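Local coordinates for protein nicotinate phosphoribosyltransferase (Vibrio cholerae, PDB 4HL7) that probably makes nicotinate ribonucleotide from nicotinate and phosphoribosyl diphosphate at the expense of ATP, a step of NAD biosynthesis, at residues T270-I273 / D274-L277; G313-P316 / T317-L320; C336-F339 / A340-K344. One frame throughout, in Å; residues are numbered along the deposited sequence.

How the contacts relate
The three contacts follow one another along the chain, all in loops joining strands and helices of the part related to TIM barrels. Contact 1 lies where the chain leaves strand 265-267 and enters helix 273-279, after the C-terminal end of its strand, the end where barrel enzymes carry their active sites; its T270 touches H232. Contacts 2 and 3 lie in the returns from helices 298-311 and 329-339 to strands 320-323 and 344-349, parallel neighbours in the six-stranded sheet, and so at the other end of it. Their centres are about 12 Å apart and they touch, K319 O lying 3.0 Å from K344 N in a probable hydrogen bond. The centre of contact 1 is about 19 Å and 23 Å from theirs.

Contact 1 of 3, residues T270-I273 / D274-L277; sequences TLTI and DAFL
I273 opens the first turn of helix 273-279, and its side chain reaches along the helix to L277, four residues on. I273 CG1 stands anti to the backbone N (chi1 -170°), and the next torsion brings I273 CD1 to 4.1 Å from L277 CG, where the two side chains cross at a slant. I273 CD1 also skirts the F276 ring obliquely, 4.4 Å from F276 CD2. The backbone fixes this spacing: L277 N donates to I273 O at 2.8 Å, and F276 N to T272 O at 2.9 Å, both bonds close to straight.

T272 is the N-cap. T272 OG1 sits between its own backbone N and carbonyl carbon (chi1 60°), a placement that turns the oxygen back over the first turn, where it accepts from A275 N at 3.2 Å with an N-H...O angle of 168°. The A275 methyl lies beside this bond, and A275 CB also meets L271 CB at 3.9 Å, so the residue before the cap contributes an apolar contact. D274 extends outward on the solvent side. A water 2.9 Å from T272 OG1 also makes a weak bond to D274 OD2, joining cap and carboxylate indirectly.

Around the turn, D390 accepts from I273 N through its carboxylate, a second fixing of the helix start. I273 and L277 pack on helix 298-311, L271, A275 and F276 touch Q248 of helix 247-258, and T270, in the loop from strand 265-267, rests on helix 232-241 against H232, predicted to become phosphorylated but unmodified here.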
# COMPACT_ATOMS: atom_id res chain seq x y z
N THR A 270 5.99 2.97 11.29
CA THR A 270 7.29 2.76 10.66
C THR A 270 8.30 2.35 11.73
O THR A 270 9.15 1.48 11.54
CB THR A 270 7.79 4.05 10.01
OG1 THR A 270 6.85 4.52 9.03
CG2 THR A 270 9.20 3.80 9.36
N LEU A 271 8.16 2.98 12.90
CA LEU A 271 9.00 2.69 14.04
C LEU A 271 8.10 2.04 15.10
O LEU A 271 7.83 0.83 14.98
CB LEU A 271 9.66 3.98 14.57
CG LEU A 271 10.51 4.63 13.46
CD1 LEU A 271 10.99 6.00 13.88
CD2 LEU A 271 11.76 3.77 13.17
N THR A 272 7.64 2.80 16.10
CA THR A 272 6.61 2.23 17.04
C THR A 272 5.59 3.34 17.34
O THR A 272 5.86 4.52 17.14
CB THR A 272 7.17 1.79 18.34
OG1 THR A 272 7.78 2.91 19.00
CG2 THR A 272 8.21 0.58 18.15
N ILE A 273 4.46 2.96 17.94
CA ILE A 273 3.48 3.98 18.32
C ILE A 273 4.08 4.99 19.30
O ILE A 273 3.85 6.22 19.14
CB ILE A 273 2.18 3.35 18.86
CG1 ILE A 273 1.05 4.40 19.04
CG2 ILE A 273 2.45 2.62 20.17
CD1 ILE A 273 0.76 5.24 17.82
N ASP A 274 4.90 4.56 20.24
CA ASP A 274 5.52 5.57 21.14
C ASP A 274 6.42 6.53 20.42
O ASP A 274 6.43 7.71 20.75
CB ASP A 274 6.29 4.95 22.31
CG ASP A 274 5.40 4.07 23.17
OD1 ASP A 274 4.40 4.57 23.71
OD2 ASP A 274 5.65 2.85 23.20
N ALA A 275 7.23 6.05 19.46
CA ALA A 275 8.08 6.98 18.66
C ALA A 275 7.24 7.93 17.86
O ALA A 275 7.57 9.12 17.73
CB ALA A 275 9.00 6.19 17.70
N PHE A 276 6.17 7.41 17.25
CA PHE A 276 5.27 8.26 16.48
C PHE A 276 4.64 9.33 17.38
O PHE A 276 4.67 10.52 17.05
CB PHE A 276 4.15 7.45 15.87
CG PHE A 276 3.23 8.30 15.03
CD1 PHE A 276 3.62 8.73 13.75
CD2 PHE A 276 2.08 8.76 15.57
CE1 PHE A 276 2.79 9.58 13.02
CE2 PHE A 276 1.23 9.60 14.85
CZ PHE A 276 1.58 10.00 13.57
N LEU A 277 4.15 8.93 18.55
CA LEU A 277 3.51 9.95 19.43
C LEU A 277 4.49 11.00 19.87
O LEU A 277 4.13 12.16 20.00
CB LEU A 277 2.87 9.26 20.66
CG LEU A 277 1.66 8.38 20.24
CD1 LEU A 277 1.00 7.84 21.50
CD2 LEU A 277 0.64 9.08 19.35
O HOH W 1 8.54 1.80 21.58

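Contact 2 of 3, residues G313-P316 / T317-L320; sequences GIDP and TTKL
D315 and T317 meet side chain to side chain at a slant, whereas D315 and T318 lie roughly at right angles; T317 is met by the D315 carboxylate and T318 by the D315 carbonyl. The D315 carboxylate extends anti to its backbone N (chi1 -178°), a direction that brings OD1 beside the start of the next segment. There D315 OD1 accepts from T317 OG1 at 2.7 Å. T317 N donates to the same D315 OD1 at 3.0 Å. Both donors come from the same face of the carboxylate, tilted well out of its plane, the amide by 48°. The amide bond closes an Asx turn, and the paired grip limits rotation of the carboxylate.

T318 addresses the main chain instead. T318 OG1 donates to D315 O at 2.7 Å in the carbonyl plane, with a C=O...O angle of 157°. From above that plane, T318 N donates to D315 O at 3.0 Å. The carbonyl is therefore held by two donors of a single residue. The T318 methyl, CG2, meanwhile passes 4.1 Å from D315 CB. One residue further on, K319 N donates to P316 O at 2.9 Å. These successive bonds between residues three apart, with P316 and T317 at helical backbone angles, define a short 3-10 turn.

On the inner side the I314 and K319 chains cross almost perpendicularly, I314 CG2 touching K319 CE at 3.8 Å. K319 is bent at its second torsion, and NZ ends on the carbonyls of Y288 and N286. The turn follows the Schellman motif at G313 that ends helix 298-311; P316 packs back on I306 and Q310 of that helix, I314 touches its Y309 and A285 and N286 of helix 282-287, and L320 enters strand 320-323 alongside strand 290-293.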
# COMPACT_ATOMS: atom_id res chain seq x y z
N GLY A 313 -5.37 18.95 22.89
CA GLY A 313 -6.53 19.85 22.77
C GLY A 313 -7.18 19.80 21.40
O GLY A 313 -7.91 20.67 21.05
N ILE A 314 -6.96 18.71 20.67
CA ILE A 314 -7.56 18.49 19.33
C ILE A 314 -8.78 17.61 19.47
O ILE A 314 -8.80 16.67 20.23
CB ILE A 314 -6.49 17.82 18.41
CG1 ILE A 314 -5.27 18.75 18.30
CG2 ILE A 314 -7.08 17.42 17.05
CD1 ILE A 314 -4.10 18.14 17.56
N ASP A 315 -9.87 17.99 18.82
CA ASP A 315 -11.11 17.22 18.82
C ASP A 315 -10.98 16.02 17.83
O ASP A 315 -10.89 16.21 16.59
CB ASP A 315 -12.25 18.13 18.41
CG ASP A 315 -13.60 17.44 18.43
OD1 ASP A 315 -13.71 16.21 18.64
OD2 ASP A 315 -14.59 18.15 18.24
N PRO A 316 -10.96 14.82 18.36
CA PRO A 316 -10.72 13.63 17.46
C PRO A 316 -11.82 13.38 16.50
O PRO A 316 -11.61 12.75 15.46
CB PRO A 316 -10.58 12.46 18.45
CG PRO A 316 -10.50 13.04 19.80
CD PRO A 316 -11.04 14.46 19.79
N THR A 317 -13.02 13.93 16.79
CA THR A 317 -14.10 13.77 15.84
C THR A 317 -13.87 14.54 14.54
O THR A 317 -14.63 14.38 13.58
CB THR A 317 -15.49 14.17 16.44
OG1 THR A 317 -15.51 15.56 16.72
CG2 THR A 317 -15.81 13.33 17.74
N THR A 318 -12.86 15.40 14.52
CA THR A 318 -12.47 16.13 13.30
C THR A 318 -11.33 15.40 12.53
O THR A 318 -10.92 15.89 11.51
CB THR A 318 -12.01 17.59 13.58
OG1 THR A 318 -10.77 17.60 14.30
CG2 THR A 318 -13.06 18.29 14.41
N LYS A 319 -10.83 14.29 13.07
CA LYS A 319 -9.71 13.58 12.42
C LYS A 319 -10.17 12.23 11.92
O LYS A 319 -11.18 11.70 12.35
CB LYS A 319 -8.55 13.42 13.39
CG LYS A 319 -8.06 14.78 13.92
CD LYS A 319 -7.52 15.63 12.74
CE LYS A 319 -6.97 16.99 13.23
NZ LYS A 319 -6.68 17.88 12.05
N LEU A 320 -9.36 11.64 11.04
CA LEU A 320 -9.78 10.42 10.36
C LEU A 320 -8.81 9.28 10.69
O LEU A 320 -7.60 9.46 10.57
CB LEU A 320 -9.78 10.62 8.83
CG LEU A 320 -10.05 9.37 7.95
CD1 LEU A 320 -11.48 8.86 8.23
CD2 LEU A 320 -9.94 9.76 6.47

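Contact 3 of 3, residues C336-F339 / A340-K344; sequences CEYF and AGRVK
F339 O accepts from R342 N at 3.0 Å, closing a four-residue turn whose middle residues, A340 and G341, have the backbone angles of a type II beta turn, G341 taking the positive phi that favours glycine. This turn takes the chain out of helix 329-339. A water donates to both E337 O and A340 O, the latter at 2.8 Å, tying the last helical turn to the exit.

The R342 chain, bent at its third torsion (70°), folds back over the helix end. R342 NH1 makes a weak bond of 3.4 Å to Y338 O, which lies at the edge of the guanidinium, near its plane. R342 NH1 stands 3.5 Å from Y338 CE2, with the tyrosine ring and guanidinium planes 65° apart. It is R342 NH1 again that lies 3.8 Å from F339 CE2, but the F339 ring and guanidinium planes differ by just 17°. On F339 itself, one ring face receives Y338 CD2 over its centre. F339 and V343 run side by side in the same direction, V343 CG1 lying 3.8 Å from F339 CB.

D303 of helix 298-311 joins the polar ends, forming a salt bridge with R342 and a hydrogen bond with the Y338 hydroxyl; I306 of the same helix touches F339, R342 and V343. The inward side chains thus lead from helix to strand: F339 also meets I345, and V343 meets F321 of the adjacent strand. This is a type II turn at a helix end making the alpha-to-beta connection, consistent with the TIM-barrel relationship of the family.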
# COMPACT_ATOMS: atom_id res chain seq x y z
N CYS A 336 -16.36 -0.25 13.82
CA CYS A 336 -17.42 0.79 13.73
C CYS A 336 -18.08 1.03 15.09
O CYS A 336 -18.25 2.17 15.51
CB CYS A 336 -18.51 0.40 12.76
SG CYS A 336 -18.04 0.48 11.01
N GLU A 337 -18.46 -0.06 15.77
CA GLU A 337 -19.15 0.06 17.06
C GLU A 337 -18.23 0.65 18.12
O GLU A 337 -18.69 1.43 18.99
CB GLU A 337 -19.68 -1.31 17.48
CG GLU A 337 -20.87 -1.68 16.59
CD GLU A 337 -21.40 -3.09 16.75
OE1 GLU A 337 -22.62 -3.23 16.61
OE2 GLU A 337 -20.61 -4.06 16.99
N TYR A 338 -16.97 0.23 18.12
CA TYR A 338 -16.06 0.63 19.15
C TYR A 338 -15.72 2.13 19.04
O TYR A 338 -15.45 2.78 20.04
CB TYR A 338 -14.75 -0.14 19.05
CG TYR A 338 -13.84 -0.02 20.27
CD1 TYR A 338 -14.05 -0.82 21.40
CD2 TYR A 338 -12.74 0.85 20.27
CE1 TYR A 338 -13.20 -0.73 22.52
CE2 TYR A 338 -11.91 0.96 21.37
CZ TYR A 338 -12.11 0.16 22.49
OH TYR A 338 -11.23 0.27 23.53
N PHE A 339 -15.67 2.64 17.80
CA PHE A 339 -15.21 4.05 17.57
C PHE A 339 -16.34 5.04 17.25
O PHE A 339 -16.09 6.23 17.08
CB PHE A 339 -14.02 4.10 16.56
CG PHE A 339 -12.76 3.56 17.12
CD1 PHE A 339 -12.22 2.35 16.67
CD2 PHE A 339 -12.11 4.23 18.13
CE1 PHE A 339 -11.06 1.81 17.22
CE2 PHE A 339 -10.91 3.75 18.70
CZ PHE A 339 -10.37 2.52 18.25
N ALA A 340 -17.58 4.54 17.25
CA ALA A 340 -18.75 5.36 16.93
C ALA A 340 -18.79 6.57 17.87
O ALA A 340 -18.57 6.43 19.08
CB ALA A 340 -20.05 4.54 17.04
N GLY A 341 -18.96 7.75 17.28
CA GLY A 341 -19.04 9.00 18.05
C GLY A 341 -17.72 9.58 18.54
O GLY A 341 -17.70 10.67 19.09
N ARG A 342 -16.60 8.88 18.33
CA ARG A 342 -15.38 9.28 18.94
C ARG A 342 -14.34 9.83 17.92
O ARG A 342 -13.44 10.53 18.32
CB ARG A 342 -14.73 8.11 19.71
CG ARG A 342 -15.66 7.47 20.78
CD ARG A 342 -15.02 6.15 21.20
NE ARG A 342 -13.83 6.43 21.96
CZ ARG A 342 -12.86 5.53 22.20
NH1 ARG A 342 -12.97 4.30 21.79
NH2 ARG A 342 -11.79 5.87 22.91
N VAL A 343 -14.47 9.47 16.65
CA VAL A 343 -13.42 9.78 15.67
C VAL A 343 -14.00 9.41 14.33
O VAL A 343 -14.93 8.62 14.28
CB VAL A 343 -12.11 8.99 15.97
CG1 VAL A 343 -12.31 7.44 15.88
CG2 VAL A 343 -10.97 9.48 15.05
N LYS A 344 -13.53 10.03 13.24
CA LYS A 344 -14.03 9.61 11.92
C LYS A 344 -13.23 8.40 11.50
O LYS A 344 -12.07 8.30 11.85
CB LYS A 344 -13.83 10.71 10.89
CG LYS A 344 -14.71 11.93 11.08
CD LYS A 344 -14.45 13.00 9.99
CE LYS A 344 -12.97 13.43 9.99
NZ LYS A 344 -12.68 14.60 9.07
O HOH W 2 -18.60 4.20 20.74